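Local coordinates for uncharacterized protein Ta0194 (Thermoplasma acidophilum DSM 1728, PDB 3BDI), which is functionally uncharacterized but probably acts as a serine hydrolase of the alpha/beta hydrolase superfamily, ABHD14 family, at residues F17-V22 against T39-D44; I30-G35 against Y57-P62; D10-R15 against S73-I78. One frame throughout, in Å; residues are numbered along the deposited sequence.

Interaction 1: F17-V22 against T39-D44; sequences FQRKMV and TSMDWD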
# COMPACT_ATOMS: atom_id res chain seq x y z
N PHE A 17 4.65 -6.04 13.83
CA PHE A 17 4.48 -7.34 13.18
C PHE A 17 4.54 -7.16 11.68
O PHE A 17 3.96 -6.24 11.12
CB PHE A 17 3.12 -7.93 13.53
CG PHE A 17 2.83 -9.24 12.83
CD1 PHE A 17 3.51 -10.37 13.20
CD2 PHE A 17 1.86 -9.35 11.83
CE1 PHE A 17 3.30 -11.56 12.56
CE2 PHE A 17 1.61 -10.53 11.19
CZ PHE A 17 2.33 -11.67 11.59
N GLN A 18 5.28 -8.05 11.01
CA GLN A 18 5.26 -8.08 9.56
C GLN A 18 5.29 -9.46 8.99
O GLN A 18 5.76 -10.41 9.61
CB GLN A 18 6.43 -7.25 8.96
CG GLN A 18 7.80 -7.88 9.15
CD GLN A 18 8.92 -7.07 8.47
OE1 GLN A 18 8.68 -6.00 7.91
NE2 GLN A 18 10.17 -7.53 8.56
N ARG A 19 4.82 -9.54 7.77
CA ARG A 19 4.89 -10.74 6.91
C ARG A 19 5.69 -10.39 5.68
O ARG A 19 5.51 -9.33 5.11
CB ARG A 19 3.49 -11.16 6.52
CG ARG A 19 2.51 -11.16 7.69
CD ARG A 19 1.13 -11.58 7.26
NE ARG A 19 1.03 -13.03 7.06
CZ ARG A 19 0.14 -13.60 6.25
NH1 ARG A 19 -0.60 -12.86 5.44
NH2 ARG A 19 0.09 -14.93 6.18
N LYS A 20 6.60 -11.30 5.28
CA LYS A 20 7.42 -10.98 4.11
C LYS A 20 7.77 -12.22 3.33
O LYS A 20 7.83 -13.28 3.91
CB LYS A 20 8.70 -10.23 4.50
CG LYS A 20 9.67 -11.07 5.28
CD LYS A 20 10.85 -10.25 5.78
CE LYS A 20 11.92 -11.12 6.42
NZ LYS A 20 12.99 -10.34 7.15
N MSE A 21 7.95 -12.05 2.03
CA MSE A 21 8.47 -13.10 1.15
C MSE A 21 9.56 -12.48 0.29
O MSE A 21 9.30 -11.69 -0.58
CB MSE A 21 7.35 -13.65 0.31
CG MSE A 21 7.77 -14.84 -0.56
SE MSE A 21 6.35 -15.80 -1.46
CE MSE A 21 5.67 -16.87 -0.02
N VAL A 22 10.79 -12.82 0.62
CA VAL A 22 11.91 -12.12 -0.01
C VAL A 22 13.04 -13.10 -0.38
O VAL A 22 13.17 -14.16 0.21
CB VAL A 22 12.47 -11.04 0.96
CG1 VAL A 22 11.35 -10.05 1.41
CG2 VAL A 22 13.07 -11.69 2.14
N THR A 39 -5.80 -6.39 8.40
CA THR A 39 -4.40 -6.43 8.80
C THR A 39 -3.57 -7.06 7.71
O THR A 39 -4.09 -7.44 6.64
CB THR A 39 -4.19 -7.22 10.14
OG1 THR A 39 -4.28 -8.64 9.96
CG2 THR A 39 -5.16 -6.77 11.22
N SER A 40 -2.28 -7.28 7.98
CA SER A 40 -1.40 -7.96 7.04
C SER A 40 -1.82 -9.41 6.79
O SER A 40 -1.42 -9.98 5.75
CB SER A 40 0.03 -7.92 7.52
OG SER A 40 0.17 -8.65 8.71
N MSE A 41 -2.63 -10.00 7.68
CA MSE A 41 -3.15 -11.36 7.44
C MSE A 41 -4.12 -11.40 6.26
O MSE A 41 -4.23 -12.43 5.58
CB MSE A 41 -3.82 -11.92 8.69
CG MSE A 41 -2.93 -12.00 9.90
SE MSE A 41 -1.44 -13.22 9.68
CE MSE A 41 -2.46 -14.82 9.47
N ASP A 42 -4.80 -10.29 5.99
CA ASP A 42 -5.89 -10.32 5.04
C ASP A 42 -5.44 -10.37 3.58
O ASP A 42 -6.25 -10.66 2.70
CB ASP A 42 -6.84 -9.19 5.32
CG ASP A 42 -7.56 -9.41 6.60
OD1 ASP A 42 -8.44 -10.30 6.63
OD2 ASP A 42 -7.28 -8.75 7.61
N TRP A 43 -4.17 -10.13 3.30
CA TRP A 43 -3.61 -10.27 1.99
C TRP A 43 -3.56 -11.77 1.59
O TRP A 43 -3.28 -12.06 0.42
CB TRP A 43 -2.18 -9.68 1.94
CG TRP A 43 -2.02 -8.26 2.41
CD1 TRP A 43 -1.15 -7.85 3.37
CD2 TRP A 43 -2.72 -7.06 1.95
NE1 TRP A 43 -1.26 -6.48 3.55
CE2 TRP A 43 -2.21 -5.98 2.71
CE3 TRP A 43 -3.77 -6.82 1.05
CZ2 TRP A 43 -2.63 -4.68 2.51
CZ3 TRP A 43 -4.18 -5.51 0.86
CH2 TRP A 43 -3.61 -4.45 1.61
N ASP A 44 -3.79 -12.68 2.53
CA ASP A 44 -3.88 -14.13 2.21
C ASP A 44 -5.00 -14.36 1.20
O ASP A 44 -4.92 -15.29 0.39
CB ASP A 44 -4.25 -14.97 3.46
CG ASP A 44 -3.11 -15.25 4.42
OD1 ASP A 44 -1.96 -14.96 4.05
OD2 ASP A 44 -3.45 -15.81 5.51
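R19 reaches from strand 14-21 into the loop 39-44 and carries most of this contact, an example of how one arginine can tie a loop to a strand inside the sheet. The packed part surrounds S40. Its OG comes to the edge of the F17 ring, near the ring plane and 3.4 Å from F17 CE2, and lies against the methylene chain of R19, with S40 OG 3.4 Å from R19 CD. F17 is brought here by a CG anti to the backbone N (chi1 177°). The same hydroxyl is hydrogen-bonded to D63, which probably helps fix its rotation. The R19 chain runs extended to CD and then bends at chi3 (77°), which turns R19 NH1 onto S40 O, 3.0 Å away, tilted from both the carbonyl and guanidinium planes.

Toward solvent the packing gives way to charge. D44, an exposed residue, offers a single oxygen to the end of the guanidinium group: OD1 lies in its plane, 2.9 Å from R19 NH1 and 3.0 Å from R19 NH2. The carboxylate itself is turned 67° from that plane, so this is not a flat, two-oxygen pairing. M41, a selenomethionine, lays its SE over one guanidinium face, 3.6 Å from R19 NE, and makes a looser, oblique Met-aromatic contact with F17. R19 NE has a second acid, E6 on strand 5-11, so the cation is shared between two carboxylates. The loop is shaped by an ST turn at T39 and passes into a 3-10 segment, forming part of the connection from strand 28-33 to helix 48-53 in the alpha/beta hydrolase fold.

Interaction 2: I30-G35 against Y57-P62; sequences IALFHG and YNVYAP
I30 sets its CG1 anti to the backbone N (chi1 -172°), which puts CG2 between the backbone N and the carbonyl carbon and directs that methyl at strand 57-62. It meets Y57 CB, with I30 CG2 3.8 Å away, and the CG2 of V59. L32 turns the other way, CG anti to its carbonyl carbon (chi1 -41°), and brings CD1 to V59 CG1 on the same face of the sheet. A31 and Y60 pair on the other face, their CB atoms side by side.

Between these faces the backbones run parallel, their axes 22° apart. Three hydrogen bonds join them: I30 N to N58 O at 2.8 Å, Y60 N to I30 O, and L32 N to Y60 O. The first is nearly straight. Carbonyl oxygens I30 O and Y60 O are each also approached by a CA-H, from V59 and A31 respectively, as expected of paired parallel strands.

Beyond L32 the direct pairing stops because P62 has no N-H to give. Its CD instead lies 3.3 Å from L32 O, while its CG packs against F33 CE1 at 3.7 Å. A water takes over, donating to both L32 O and P62 O and so satisfying two buried carbonyls. P62 O also lies near the plane of the H34 ring, at its edge, 3.4 Å from H34 CD2.

The two strands belong to a beta-alpha-beta unit whose helix 48-53 covers V59 and A61 through F49, and I30 through Y52. Helix 83-96 covers the opposite face, with L94 on A31, I90 on F33 and Y93 on Y60 and P62. Strand 14-21 flanks 57-62, and strand 102-107 flanks 28-33.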
# COMPACT_ATOMS: atom_id res chain seq x y z
N ILE A 30 8.09 -4.51 -3.09
CA ILE A 30 6.79 -3.93 -2.89
C ILE A 30 6.39 -4.13 -1.42
O ILE A 30 6.65 -5.17 -0.81
CB ILE A 30 5.70 -4.51 -3.87
CG1 ILE A 30 4.40 -3.72 -3.74
CG2 ILE A 30 5.55 -6.03 -3.68
CD1 ILE A 30 3.30 -4.12 -4.80
N ALA A 31 5.83 -3.08 -0.85
CA ALA A 31 5.33 -3.09 0.54
C ALA A 31 3.85 -2.73 0.51
O ALA A 31 3.43 -1.85 -0.22
CB ALA A 31 6.13 -2.08 1.41
N LEU A 32 3.07 -3.45 1.32
CA LEU A 32 1.62 -3.44 1.35
C LEU A 32 1.12 -2.90 2.67
O LEU A 32 1.54 -3.40 3.72
CB LEU A 32 1.05 -4.84 1.17
CG LEU A 32 1.68 -5.76 0.14
CD1 LEU A 32 1.00 -7.13 0.11
CD2 LEU A 32 1.74 -5.19 -1.23
N PHE A 33 0.21 -1.94 2.62
CA PHE A 33 -0.30 -1.22 3.83
C PHE A 33 -1.82 -1.32 3.86
O PHE A 33 -2.51 -0.90 2.95
CB PHE A 33 0.23 0.22 3.86
CG PHE A 33 1.71 0.28 3.82
CD1 PHE A 33 2.46 0.11 4.96
CD2 PHE A 33 2.38 0.41 2.61
CE1 PHE A 33 3.84 0.09 4.91
CE2 PHE A 33 3.74 0.39 2.57
CZ PHE A 33 4.47 0.24 3.70
N HIS A 34 -2.32 -1.93 4.93
CA HIS A 34 -3.72 -2.29 5.08
C HIS A 34 -4.64 -1.10 5.43
O HIS A 34 -4.23 -0.03 5.87
CB HIS A 34 -3.83 -3.42 6.09
CG HIS A 34 -3.41 -3.02 7.46
ND1 HIS A 34 -4.21 -2.24 8.27
CD2 HIS A 34 -2.27 -3.28 8.14
CE1 HIS A 34 -3.53 -2.01 9.40
NE2 HIS A 34 -2.36 -2.62 9.34
N GLY A 35 -5.93 -1.37 5.30
CA GLY A 35 -7.00 -0.48 5.72
C GLY A 35 -7.33 -0.60 7.18
O GLY A 35 -6.85 -1.51 7.88
N TYR A 57 9.28 -9.47 -7.32
CA TYR A 57 9.24 -8.52 -6.21
C TYR A 57 9.47 -9.20 -4.84
O TYR A 57 8.91 -10.24 -4.52
CB TYR A 57 7.90 -7.75 -6.18
CG TYR A 57 7.75 -6.67 -7.24
CD1 TYR A 57 7.42 -7.00 -8.57
CD2 TYR A 57 7.92 -5.33 -6.97
CE1 TYR A 57 7.28 -6.01 -9.55
CE2 TYR A 57 7.76 -4.34 -7.95
CZ TYR A 57 7.49 -4.66 -9.27
OH TYR A 57 7.30 -3.68 -10.23
N ASN A 58 10.33 -8.59 -4.02
CA ASN A 58 10.36 -8.86 -2.58
C ASN A 58 9.13 -8.18 -1.99
O ASN A 58 8.87 -7.02 -2.28
CB ASN A 58 11.65 -8.31 -1.96
CG ASN A 58 12.82 -9.22 -2.21
OD1 ASN A 58 12.66 -10.39 -2.53
ND2 ASN A 58 14.00 -8.70 -1.97
N VAL A 59 8.39 -8.93 -1.17
CA VAL A 59 7.09 -8.47 -0.64
C VAL A 59 7.13 -8.32 0.89
O VAL A 59 7.50 -9.24 1.60
CB VAL A 59 5.96 -9.43 -1.03
CG1 VAL A 59 4.60 -8.84 -0.65
CG2 VAL A 59 6.03 -9.75 -2.53
N TYR A 60 6.70 -7.15 1.34
CA TYR A 60 6.69 -6.83 2.79
C TYR A 60 5.30 -6.33 3.16
O TYR A 60 4.72 -5.55 2.41
CB TYR A 60 7.67 -5.70 3.08
CG TYR A 60 9.10 -6.01 2.69
CD1 TYR A 60 9.56 -5.77 1.41
CD2 TYR A 60 9.96 -6.58 3.60
CE1 TYR A 60 10.88 -6.06 1.06
CE2 TYR A 60 11.29 -6.86 3.24
CZ TYR A 60 11.71 -6.61 1.98
OH TYR A 60 13.04 -6.91 1.60
N ALA A 61 4.76 -6.74 4.31
CA ALA A 61 3.45 -6.24 4.74
C ALA A 61 3.41 -6.16 6.27
O ALA A 61 3.37 -7.20 6.92
CB ALA A 61 2.34 -7.16 4.25
N PRO A 62 3.44 -4.96 6.85
CA PRO A 62 3.31 -4.81 8.31
C PRO A 62 1.88 -4.57 8.76
O PRO A 62 1.03 -4.12 7.99
CB PRO A 62 4.12 -3.56 8.58
CG PRO A 62 3.92 -2.72 7.37
CD PRO A 62 3.69 -3.67 6.18
O HOH W 1 -0.07 -4.69 5.49
O HOH W 2 0.22 -1.36 7.11

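Interaction 3: D10-R15 against S73-I78; sequences DVNGTR and SEKYGI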
# COMPACT_ATOMS: atom_id res chain seq x y z
N ASP A 10 11.74 -4.18 15.09
CA ASP A 10 11.75 -2.91 15.75
C ASP A 10 11.86 -1.82 14.74
O ASP A 10 12.82 -1.79 13.95
CB ASP A 10 12.91 -2.78 16.71
CG ASP A 10 12.87 -1.43 17.48
OD1 ASP A 10 11.98 -1.29 18.32
OD2 ASP A 10 13.68 -0.57 17.19
N VAL A 11 10.89 -0.90 14.76
CA VAL A 11 10.93 0.31 13.95
C VAL A 11 11.04 1.48 14.92
O VAL A 11 10.07 1.96 15.49
CB VAL A 11 9.72 0.42 12.99
CG1 VAL A 11 9.90 1.65 12.08
CG2 VAL A 11 9.58 -0.88 12.16
N ASN A 12 12.27 1.93 15.16
CA ASN A 12 12.56 3.04 16.07
C ASN A 12 11.81 2.98 17.37
O ASN A 12 11.30 3.97 17.86
CB ASN A 12 12.37 4.39 15.37
CG ASN A 12 13.38 4.60 14.29
OD1 ASN A 12 14.58 4.41 14.51
ND2 ASN A 12 12.93 4.95 13.11
N GLY A 13 11.79 1.80 17.97
CA GLY A 13 11.24 1.63 19.31
C GLY A 13 9.82 1.07 19.35
O GLY A 13 9.31 0.77 20.42
N THR A 14 9.21 0.91 18.18
CA THR A 14 7.87 0.33 18.09
C THR A 14 7.97 -1.08 17.55
O THR A 14 8.56 -1.29 16.47
CB THR A 14 6.98 1.19 17.19
OG1 THR A 14 6.81 2.46 17.81
CG2 THR A 14 5.57 0.56 17.00
N ARG A 15 7.36 -2.02 18.27
CA ARG A 15 7.36 -3.42 17.89
C ARG A 15 6.30 -3.74 16.83
O ARG A 15 5.11 -3.81 17.14
CB ARG A 15 7.19 -4.30 19.13
CG ARG A 15 7.35 -5.80 18.93
CD ARG A 15 7.10 -6.51 20.19
NE ARG A 15 7.31 -7.95 20.16
CZ ARG A 15 6.34 -8.85 20.07
NH1 ARG A 15 5.08 -8.53 19.94
NH2 ARG A 15 6.69 -10.15 20.10
N SER A 73 1.95 3.29 19.23
CA SER A 73 3.18 4.07 18.98
C SER A 73 2.93 5.57 19.15
O SER A 73 2.06 6.13 18.47
CB SER A 73 3.71 3.82 17.59
OG SER A 73 4.89 4.61 17.37
N GLU A 74 3.73 6.24 19.98
CA GLU A 74 3.66 7.69 20.03
C GLU A 74 4.18 8.31 18.77
O GLU A 74 3.60 9.29 18.30
CB GLU A 74 4.45 8.24 21.23
CG GLU A 74 3.85 7.84 22.56
CD GLU A 74 4.69 8.21 23.74
OE1 GLU A 74 5.22 9.33 23.77
OE2 GLU A 74 4.84 7.37 24.65
N LYS A 75 5.28 7.80 18.24
CA LYS A 75 5.91 8.38 17.05
C LYS A 75 5.05 8.23 15.77
O LYS A 75 4.99 9.14 14.90
CB LYS A 75 7.27 7.69 16.84
CG LYS A 75 8.11 8.19 15.68
CD LYS A 75 9.49 7.55 15.68
CE LYS A 75 10.30 8.04 14.51
NZ LYS A 75 10.80 9.46 14.73
N TYR A 76 4.41 7.07 15.63
CA TYR A 76 3.73 6.69 14.38
C TYR A 76 2.24 6.61 14.50
O TYR A 76 1.57 6.39 13.49
CB TYR A 76 4.27 5.33 13.91
CG TYR A 76 5.77 5.32 13.66
CD1 TYR A 76 6.36 6.20 12.76
CD2 TYR A 76 6.61 4.37 14.29
CE1 TYR A 76 7.73 6.18 12.55
CE2 TYR A 76 7.96 4.35 14.08
CZ TYR A 76 8.52 5.23 13.18
OH TYR A 76 9.89 5.17 12.96
N GLY A 77 1.69 6.76 15.69
CA GLY A 77 0.27 6.52 15.88
C GLY A 77 -0.55 7.51 15.08
O GLY A 77 -0.14 8.67 14.90
N ILE A 78 -1.70 7.05 14.59
CA ILE A 78 -2.57 7.90 13.77
C ILE A 78 -3.85 8.27 14.51
O ILE A 78 -4.75 8.84 13.88
CB ILE A 78 -2.81 7.37 12.33
CG1 ILE A 78 -3.28 5.93 12.33
CG2 ILE A 78 -1.52 7.54 11.47
CD1 ILE A 78 -4.66 5.79 12.77
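Y76 and N12 make one of two polar links here: N12 ND2 donates to Y76 OH at 3.1 Å, along an almost straight bond (170°), with the hydroxyl in the amide plane. Y76 OH is also hydrogen-bonded to D92 of helix 83-96. The other link joins hydroxyls, T14 OG1 and S73 OG, 2.9 Å apart. S73 carries OG anti to its backbone N (chi1 179°), and that oxygen also accepts from the Y76 backbone N in an ST motif, holding the loop in shape while it meets the strand.

The hairpin between strands 5-11 and 14-21 supplies the N12 side of this contact. It turns through a type I' beta turn from V11 to T14, braced by D10, whose OD2 accepts from G13 N in an Asx motif.

Apolar and edge contacts gather around the tyrosine ring. V11 O lies in the ring plane at its edge, 3.5 Å from Y76 CE2, and V11 CG1 packs nearby, 3.9 Å from that same carbon. On one face the ring is covered by its own neighbour K75, whose CG sits 3.7 Å above the plane, over the centre. A leucine in place of Y76 would probably leave N12 ND2 and D92 without the hydroxyl they share and open a gap beside V11. On the exposed side K75 CD lies 4.3 Å from N12 CB.

Overall arrangement
Interaction 2 is the core of the set: all its touching residues are buried, and backbone hydrogen bonds with apolar side chains do the work. Interaction 1 is mostly buried yet opens to solvent at one end, where it relies on an arginine and a salt bridge. Interaction 3, farthest from the chain centre, is partly buried and joined mainly through side-chain hydroxyl and amide groups. Interactions 1 and 2 touch directly, because strand 14-21 pairs with strand 57-62, R19 O lying 2.8 Å from A61 N. Interactions 1 and 3 share strand 14-21, although their centres are about 18 Å apart. Both other contacts are nested within the chain loop that interaction 3 closes.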